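Local coordinates for protein serpin-ZX (Arabidopsis thaliana, PDB 3LE2) that inhibits proteases, among them metacaspase-9 and RD21A, by offering its reactive centre loop for cleavage and binding the target covalently, at residues Ala81-Gly86 / Pro92-Ala97; Ile34-Ser39 / Asn171-Lys176. All coordinates share one frame; numbering follows the deposited sequence.

Contact 1 of 2, residues Ala81-Gly86 / Pro92-Ala97; sequences AVLADG and PKLSVA
Asp85 and Lys93 lean their side chains across one another at a slant, with the carboxylate lying over the aliphatic part of the lysine. Because CG of Asp85 is anti to the backbone N (chi1 -176°), the carboxylate swings over to the strand and serves two donors there. Asp85 OD1 takes the amide N of Leu94 at 3.1 Å, and OD2 forms a salt bridge with Lys93 NZ at 2.9 Å. Both donors stand well above the carboxylate plane, by 47° and 54°. Lys93 bends at its second torsion, which brings its CD within 3.4 Å of Asp85 OD1 and turns the ammonium back to the same group; Ser87 OG adds a further hydrogen bond to OD2. Beside this polar end, Gly86 N bonds to Pro92 O at 2.9 Å.

Leu94 points at the chain just where the helix ends. Its CD2 lies 3.4 Å from Leu83 O, while CD1 faces Ala84 O; on this side the isobutyl group packs against peptide carbonyls, and Phe175 and Leu383 also touch it. Farther along, Val96 CG2 meets Leu83 CB at 4.0 Å, an apolar touch that Leu173 of strand 167-176 extends. Together these contacts shape the turn by which helix D (68-83) of the serpin fold passes into strand 93-103, the second strand of β-sheet A.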
ATOM      1  N   ALA A  81      -5.100   3.922 -13.464  1.00 36.87           N
ATOM      2  CA  ALA A  81      -4.606   2.958 -14.441  1.00 38.28           C
ATOM      3  C   ALA A  81      -3.738   1.927 -13.729  1.00 34.66           C
ATOM      4  O   ALA A  81      -3.678   0.761 -14.125  1.00 34.41           O
ATOM      5  CB  ALA A  81      -3.813   3.649 -15.562  1.00 30.08           C
ATOM      6  N   VAL A  82      -3.051   2.373 -12.684  1.00 34.19           N
ATOM      7  CA  VAL A  82      -2.175   1.503 -11.915  1.00 30.36           C
ATOM      8  C   VAL A  82      -3.022   0.603 -11.009  1.00 34.01           C
ATOM      9  O   VAL A  82      -2.684  -0.550 -10.772  1.00 31.89           O
ATOM     10  CB  VAL A  82      -1.184   2.322 -11.072  1.00 24.69           C
ATOM     11  CG1 VAL A  82      -0.483   1.430 -10.023  1.00 26.81           C
ATOM     12  CG2 VAL A  82      -0.164   3.012 -11.976  1.00 30.80           C
ATOM     13  N   LEU A  83      -4.138   1.138 -10.529  1.00 33.24           N
ATOM     14  CA  LEU A  83      -4.987   0.423  -9.587  1.00 36.66           C
ATOM     15  C   LEU A  83      -6.053  -0.428 -10.272  1.00 36.61           C
ATOM     16  O   LEU A  83      -6.759  -1.168  -9.611  1.00 32.54           O
ATOM     17  CB  LEU A  83      -5.646   1.397  -8.612  1.00 31.75           C
ATOM     18  CG  LEU A  83      -4.685   2.025  -7.607  1.00 33.89           C
ATOM     19  CD1 LEU A  83      -5.436   2.729  -6.501  1.00 20.27           C
ATOM     20  CD2 LEU A  83      -3.742   0.959  -7.044  1.00 32.57           C
ATOM     21  N   ALA A  84      -6.150  -0.317 -11.594  1.00 37.50           N
ATOM     22  CA  ALA A  84      -7.121  -1.075 -12.372  1.00 35.36           C
ATOM     23  C   ALA A  84      -6.853  -2.564 -12.254  1.00 30.92           C
ATOM     24  O   ALA A  84      -5.713  -2.979 -12.096  1.00 36.22           O
ATOM     25  CB  ALA A  84      -7.068  -0.648 -13.848  1.00 35.53           C
ATOM     26  N   ASP A  85      -7.907  -3.366 -12.341  1.00 27.33           N
ATOM     27  CA  ASP A  85      -7.766  -4.815 -12.346  1.00 31.29           C
ATOM     28  C   ASP A  85      -7.019  -5.267 -13.603  1.00 40.31           C
ATOM     29  O   ASP A  85      -7.244  -4.752 -14.701  1.00 39.92           O
ATOM     30  CB  ASP A  85      -9.148  -5.465 -12.299  1.00 31.10           C
ATOM     31  CG  ASP A  85      -9.078  -6.976 -12.211  1.00 36.24           C
ATOM     32  OD1 ASP A  85      -8.019  -7.516 -11.817  1.00 36.85           O
ATOM     33  OD2 ASP A  85     -10.094  -7.624 -12.535  1.00 42.30           O
ATOM     34  N   GLY A  86      -6.126  -6.229 -13.453  1.00 36.07           N
ATOM     35  CA  GLY A  86      -5.371  -6.680 -14.598  1.00 32.30           C
ATOM     36  C   GLY A  86      -5.754  -8.078 -15.010  1.00 44.12           C
ATOM     37  O   GLY A  86      -5.257  -8.588 -16.010  1.00 48.05           O
ATOM     38  N   PRO A  92      -2.301  -9.249 -12.583  1.00 47.52           N
ATOM     39  CA  PRO A  92      -2.824  -9.500 -11.239  1.00 44.83           C
ATOM     40  C   PRO A  92      -4.273  -9.059 -11.095  1.00 37.99           C
ATOM     41  O   PRO A  92      -4.815  -8.307 -11.904  1.00 36.48           O
ATOM     42  CB  PRO A  92      -1.903  -8.654 -10.344  1.00 36.14           C
ATOM     43  CG  PRO A  92      -0.656  -8.493 -11.144  1.00 38.76           C
ATOM     44  CD  PRO A  92      -1.149  -8.337 -12.559  1.00 33.56           C
ATOM     45  N   LYS A  93      -4.900  -9.556 -10.049  1.00 37.14           N
ATOM     46  CA  LYS A  93      -6.253  -9.184  -9.733  1.00 33.35           C
ATOM     47  C   LYS A  93      -6.152  -8.040  -8.748  1.00 33.64           C
ATOM     48  O   LYS A  93      -5.460  -8.150  -7.734  1.00 30.33           O
ATOM     49  CB  LYS A  93      -6.975 -10.365  -9.088  1.00 35.04           C
ATOM     50  CG  LYS A  93      -8.375 -10.045  -8.562  1.00 42.25           C
ATOM     51  CD  LYS A  93      -9.336  -9.839  -9.724  1.00 47.42           C
ATOM     52  CE  LYS A  93     -10.728  -9.462  -9.268  1.00 39.59           C
ATOM     53  NZ  LYS A  93     -11.542  -9.073 -10.460  1.00 51.37           N
ATOM     54  N   LEU A  94      -6.820  -6.940  -9.068  1.00 31.35           N
ATOM     55  CA  LEU A  94      -6.914  -5.795  -8.175  1.00 29.95           C
ATOM     56  C   LEU A  94      -8.362  -5.402  -8.090  1.00 36.75           C
ATOM     57  O   LEU A  94      -9.091  -5.459  -9.083  1.00 29.23           O
ATOM     58  CB  LEU A  94      -6.129  -4.581  -8.694  1.00 25.48           C
ATOM     59  CG  LEU A  94      -4.601  -4.570  -8.614  1.00 36.30           C
ATOM     60  CD1 LEU A  94      -3.978  -5.348  -9.771  1.00 31.15           C
ATOM     61  CD2 LEU A  94      -4.107  -3.121  -8.618  1.00 28.92           C
ATOM     62  N   SER A  95      -8.770  -4.986  -6.897  1.00 36.61           N
ATOM     63  CA  SER A  95     -10.116  -4.506  -6.679  1.00 34.25           C
ATOM     64  C   SER A  95     -10.061  -3.348  -5.686  1.00 38.30           C
ATOM     65  O   SER A  95      -9.389  -3.433  -4.653  1.00 37.52           O
ATOM     66  CB  SER A  95     -11.001  -5.642  -6.161  1.00 33.15           C
ATOM     67  OG  SER A  95     -12.336  -5.198  -6.059  1.00 47.81           O
ATOM     68  N   VAL A  96     -10.761  -2.268  -6.008  1.00 38.55           N
ATOM     69  CA  VAL A  96     -10.697  -1.035  -5.235  1.00 36.36           C
ATOM     70  C   VAL A  96     -12.059  -0.663  -4.658  1.00 43.73           C
ATOM     71  O   VAL A  96     -13.085  -0.796  -5.323  1.00 43.77           O
ATOM     72  CB  VAL A  96     -10.242   0.129  -6.117  1.00 45.01           C
ATOM     73  CG1 VAL A  96     -10.426   1.453  -5.383  1.00 41.36           C
ATOM     74  CG2 VAL A  96      -8.803  -0.076  -6.580  1.00 35.24           C
ATOM     75  N   ALA A  97     -12.062  -0.202  -3.415  1.00 41.40           N
ATOM     76  CA  ALA A  97     -13.263   0.343  -2.806  1.00 36.37           C
ATOM     77  C   ALA A  97     -12.942   1.751  -2.335  1.00 34.96           C
ATOM     78  O   ALA A  97     -12.009   1.964  -1.563  1.00 33.40           O
ATOM     79  CB  ALA A  97     -13.727  -0.519  -1.640  1.00 31.12           C
TER

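Contact 2 of 2, residues Ile34-Ser39 / Asn171-Lys176; sequences IFSPAS and NALYFK
Asn171 and Leu173 both hold CG anti to the backbone N (chi1 -177° for each), which carries the amide of Asn171 out to Ser39 and the methyls of Leu173 out to Ser36; as alternate residues of strand 167-176 they stand on the same face. Ser39 turns the other way, its OG anti to the carbonyl carbon, which leaves the hydroxyl beside Leu173. The amide of Asn171 meets the methylene of Ser39 through its oxygen: OD1 lies only 3.0 Å from Ser39 CB, a tight approach. Leu173 presents one methyl, CD2, to Ser36 OG at 3.4 Å, and its CB lies 3.7 Å from Ser39 OG.

Water 1 joins the polar groups. It accepts from Ser39 OG at 3.0 Å and donates to Asn171 OD1 at 2.7 Å and to Ala172 O at 2.9 Å, three bonds that bridge helix and strand. Ser36 is the N-cap of helix 37-49: its OG receives Ser39 N at 3.2 Å with a nearly straight N-H (162°), and also bonds to Leu383 O. On the strand side Asn171 ND2 reaches Asn98 OD1. His329 accepts Ser36 N at NE2 and makes a weak hydrogen bond from ND1 to Asn171 OD1, consistent with a proton on ND1.

These residues match the serpin shutter region, beneath the place where β-sheet A opens for the reactive centre loop. Helix cap and strand are linked directly by packing and indirectly through water and His329, so the chemistry implies a polar network that probably must readjust when strands 167-176 and 326-335 part.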
ATOM      1  N   ILE A  34       0.307  -4.010   6.613  1.00 28.54           N
ATOM      2  CA  ILE A  34       0.255  -3.822   5.156  1.00 22.43           C
ATOM      3  C   ILE A  34      -0.737  -2.694   4.897  1.00 25.99           C
ATOM      4  O   ILE A  34      -1.793  -2.669   5.513  1.00 24.93           O
ATOM      5  CB  ILE A  34      -0.186  -5.097   4.398  1.00 26.17           C
ATOM      6  CG1 ILE A  34      -0.024  -4.919   2.887  1.00 29.30           C
ATOM      7  CG2 ILE A  34      -1.628  -5.472   4.731  1.00 28.18           C
ATOM      8  CD1 ILE A  34       1.426  -4.881   2.417  1.00 25.45           C
ATOM      9  N   PHE A  35      -0.387  -1.744   4.027  1.00 30.40           N
ATOM     10  CA  PHE A  35      -1.330  -0.685   3.652  1.00 26.03           C
ATOM     11  C   PHE A  35      -0.978  -0.100   2.293  1.00 28.08           C
ATOM     12  O   PHE A  35       0.136  -0.250   1.832  1.00 28.34           O
ATOM     13  CB  PHE A  35      -1.359   0.421   4.710  1.00 25.05           C
ATOM     14  CG  PHE A  35      -0.173   1.350   4.651  1.00 22.44           C
ATOM     15  CD1 PHE A  35       1.027   1.001   5.246  1.00 24.52           C
ATOM     16  CD2 PHE A  35      -0.267   2.570   4.006  1.00 21.64           C
ATOM     17  CE1 PHE A  35       2.138   1.857   5.198  1.00 26.34           C
ATOM     18  CE2 PHE A  35       0.827   3.433   3.944  1.00 32.24           C
ATOM     19  CZ  PHE A  35       2.037   3.077   4.540  1.00 31.06           C
ATOM     20  N   SER A  36      -1.929   0.574   1.658  1.00 25.51           N
ATOM     21  CA  SER A  36      -1.690   1.149   0.346  1.00 29.87           C
ATOM     22  C   SER A  36      -1.546   2.675   0.387  1.00 33.51           C
ATOM     23  O   SER A  36      -2.531   3.396   0.549  1.00 31.75           O
ATOM     24  CB  SER A  36      -2.815   0.755  -0.619  1.00 27.36           C
ATOM     25  OG  SER A  36      -2.700   1.462  -1.837  1.00 22.86           O
ATOM     26  N   PRO A  37      -0.312   3.170   0.231  1.00 26.83           N
ATOM     27  CA  PRO A  37      -0.022   4.611   0.224  1.00 24.43           C
ATOM     28  C   PRO A  37      -0.739   5.309  -0.931  1.00 28.01           C
ATOM     29  O   PRO A  37      -1.221   6.424  -0.776  1.00 36.65           O
ATOM     30  CB  PRO A  37       1.499   4.666  -0.003  1.00 26.14           C
ATOM     31  CG  PRO A  37       2.004   3.310   0.330  1.00 34.45           C
ATOM     32  CD  PRO A  37       0.896   2.351   0.043  1.00 24.49           C
ATOM     33  N   ALA A  38      -0.793   4.655  -2.087  1.00 23.60           N
ATOM     34  CA  ALA A  38      -1.534   5.166  -3.226  1.00 22.18           C
ATOM     35  C   ALA A  38      -2.985   5.442  -2.875  1.00 29.62           C
ATOM     36  O   ALA A  38      -3.502   6.515  -3.179  1.00 33.82           O
ATOM     37  CB  ALA A  38      -1.453   4.192  -4.384  1.00 31.32           C
ATOM     38  N   SER A  39      -3.641   4.475  -2.231  1.00 30.41           N
ATOM     39  CA  SER A  39      -5.035   4.638  -1.810  1.00 32.04           C
ATOM     40  C   SER A  39      -5.191   5.741  -0.774  1.00 29.62           C
ATOM     41  O   SER A  39      -6.179   6.482  -0.779  1.00 30.67           O
ATOM     42  CB  SER A  39      -5.583   3.335  -1.221  1.00 34.41           C
ATOM     43  OG  SER A  39      -5.287   2.253  -2.074  1.00 44.45           O
ATOM     44  N   ASN A 171     -11.795   3.217   2.400  1.00 28.96           N
ATOM     45  CA  ASN A 171     -10.981   2.857   1.259  1.00 31.65           C
ATOM     46  C   ASN A 171     -10.358   1.481   1.447  1.00 35.46           C
ATOM     47  O   ASN A 171      -9.907   1.130   2.539  1.00 33.19           O
ATOM     48  CB  ASN A 171      -9.910   3.926   1.018  1.00 32.79           C
ATOM     49  CG  ASN A 171      -9.068   3.635  -0.204  1.00 47.33           C
ATOM     50  OD1 ASN A 171      -8.364   2.627  -0.252  1.00 54.09           O
ATOM     51  ND2 ASN A 171      -9.138   4.513  -1.205  1.00 44.67           N
ATOM     52  N   ALA A 172     -10.345   0.691   0.382  1.00 32.00           N
ATOM     53  CA  ALA A 172      -9.755  -0.638   0.454  1.00 35.92           C
ATOM     54  C   ALA A 172      -9.072  -0.974  -0.862  1.00 32.50           C
ATOM     55  O   ALA A 172      -9.507  -0.547  -1.925  1.00 31.77           O
ATOM     56  CB  ALA A 172     -10.821  -1.679   0.791  1.00 37.85           C
ATOM     57  N   LEU A 173      -7.988  -1.729  -0.790  1.00 36.91           N
ATOM     58  CA  LEU A 173      -7.327  -2.195  -1.997  1.00 36.84           C
ATOM     59  C   LEU A 173      -7.026  -3.674  -1.836  1.00 33.27           C
ATOM     60  O   LEU A 173      -6.294  -4.073  -0.925  1.00 34.56           O
ATOM     61  CB  LEU A 173      -6.034  -1.402  -2.287  1.00 29.91           C
ATOM     62  CG  LEU A 173      -5.287  -1.760  -3.587  1.00 29.52           C
ATOM     63  CD1 LEU A 173      -6.138  -1.460  -4.818  1.00 37.11           C
ATOM     64  CD2 LEU A 173      -3.916  -1.073  -3.725  1.00 28.03           C
ATOM     65  N   TYR A 174      -7.613  -4.485  -2.713  1.00 34.82           N
ATOM     66  CA  TYR A 174      -7.277  -5.903  -2.786  1.00 37.00           C
ATOM     67  C   TYR A 174      -6.360  -6.150  -3.980  1.00 28.90           C
ATOM     68  O   TYR A 174      -6.579  -5.625  -5.070  1.00 29.27           O
ATOM     69  CB  TYR A 174      -8.542  -6.776  -2.871  1.00 29.77           C
ATOM     70  CG  TYR A 174      -8.275  -8.254  -3.080  1.00 31.28           C
ATOM     71  CD1 TYR A 174      -8.124  -9.110  -1.994  1.00 41.22           C
ATOM     72  CD2 TYR A 174      -8.178  -8.801  -4.365  1.00 39.60           C
ATOM     73  CE1 TYR A 174      -7.889 -10.478  -2.165  1.00 36.29           C
ATOM     74  CE2 TYR A 174      -7.937 -10.175  -4.552  1.00 36.90           C
ATOM     75  CZ  TYR A 174      -7.796 -11.003  -3.439  1.00 36.86           C
ATOM     76  OH  TYR A 174      -7.554 -12.353  -3.578  1.00 40.84           O
ATOM     77  N   PHE A 175      -5.331  -6.954  -3.765  1.00 29.50           N
ATOM     78  CA  PHE A 175      -4.405  -7.328  -4.824  1.00 35.49           C
ATOM     79  C   PHE A 175      -4.068  -8.792  -4.653  1.00 34.01           C
ATOM     80  O   PHE A 175      -3.828  -9.260  -3.538  1.00 34.61           O
ATOM     81  CB  PHE A 175      -3.137  -6.462  -4.741  1.00 33.45           C
ATOM     82  CG  PHE A 175      -1.987  -6.913  -5.632  1.00 33.94           C
ATOM     83  CD1 PHE A 175      -1.751  -6.300  -6.846  1.00 31.70           C
ATOM     84  CD2 PHE A 175      -1.093  -7.883  -5.208  1.00 35.57           C
ATOM     85  CE1 PHE A 175      -0.679  -6.679  -7.644  1.00 29.78           C
ATOM     86  CE2 PHE A 175      -0.011  -8.261  -6.003  1.00 31.38           C
ATOM     87  CZ  PHE A 175       0.189  -7.662  -7.219  1.00 30.99           C
ATOM     88  N   LYS A 176      -4.078  -9.521  -5.757  1.00 30.20           N
ATOM     89  CA  LYS A 176      -3.571 -10.883  -5.745  1.00 38.90           C
ATOM     90  C   LYS A 176      -2.924 -11.156  -7.080  1.00 35.83           C
ATOM     91  O   LYS A 176      -3.549 -10.982  -8.125  1.00 40.73           O
ATOM     92  CB  LYS A 176      -4.678 -11.905  -5.476  1.00 33.55           C
ATOM     93  CG  LYS A 176      -4.170 -13.341  -5.503  1.00 39.19           C
ATOM     94  CD  LYS A 176      -5.185 -14.297  -4.916  1.00 45.48           C
ATOM     95  CE  LYS A 176      -4.692 -15.735  -4.954  1.00 51.70           C
ATOM     96  NZ  LYS A 176      -5.729 -16.669  -4.394  1.00 62.03           N
TER
HETATM   97  O   HOH W   1      -8.157   1.874  -2.871  1.00 37.72           O

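How the contacts relate
From the N terminus, the chain first supplies residues 34-39, where strand 33-35 gives way to helix 37-49. Contact 1 then closes a short loop with five residues between its segments, at the exit of helix 68-83. Only after the chain has passed through strand 93-103 and helix 129-147 does strand 167-176 close the long loop of contact 2, 131 residues between segments, so contact 1 lies wholly within it. The two contacts are about 10 Å apart, centre to centre. Strands 93-103 and 167-176 pair antiparallel, with Ser95 O 2.8 Å from Tyr174 N, and Val96 CG2 packs 3.5 Å from Leu173 CD1. Both contacts thus tie helical elements to neighbouring strands of β-sheet A.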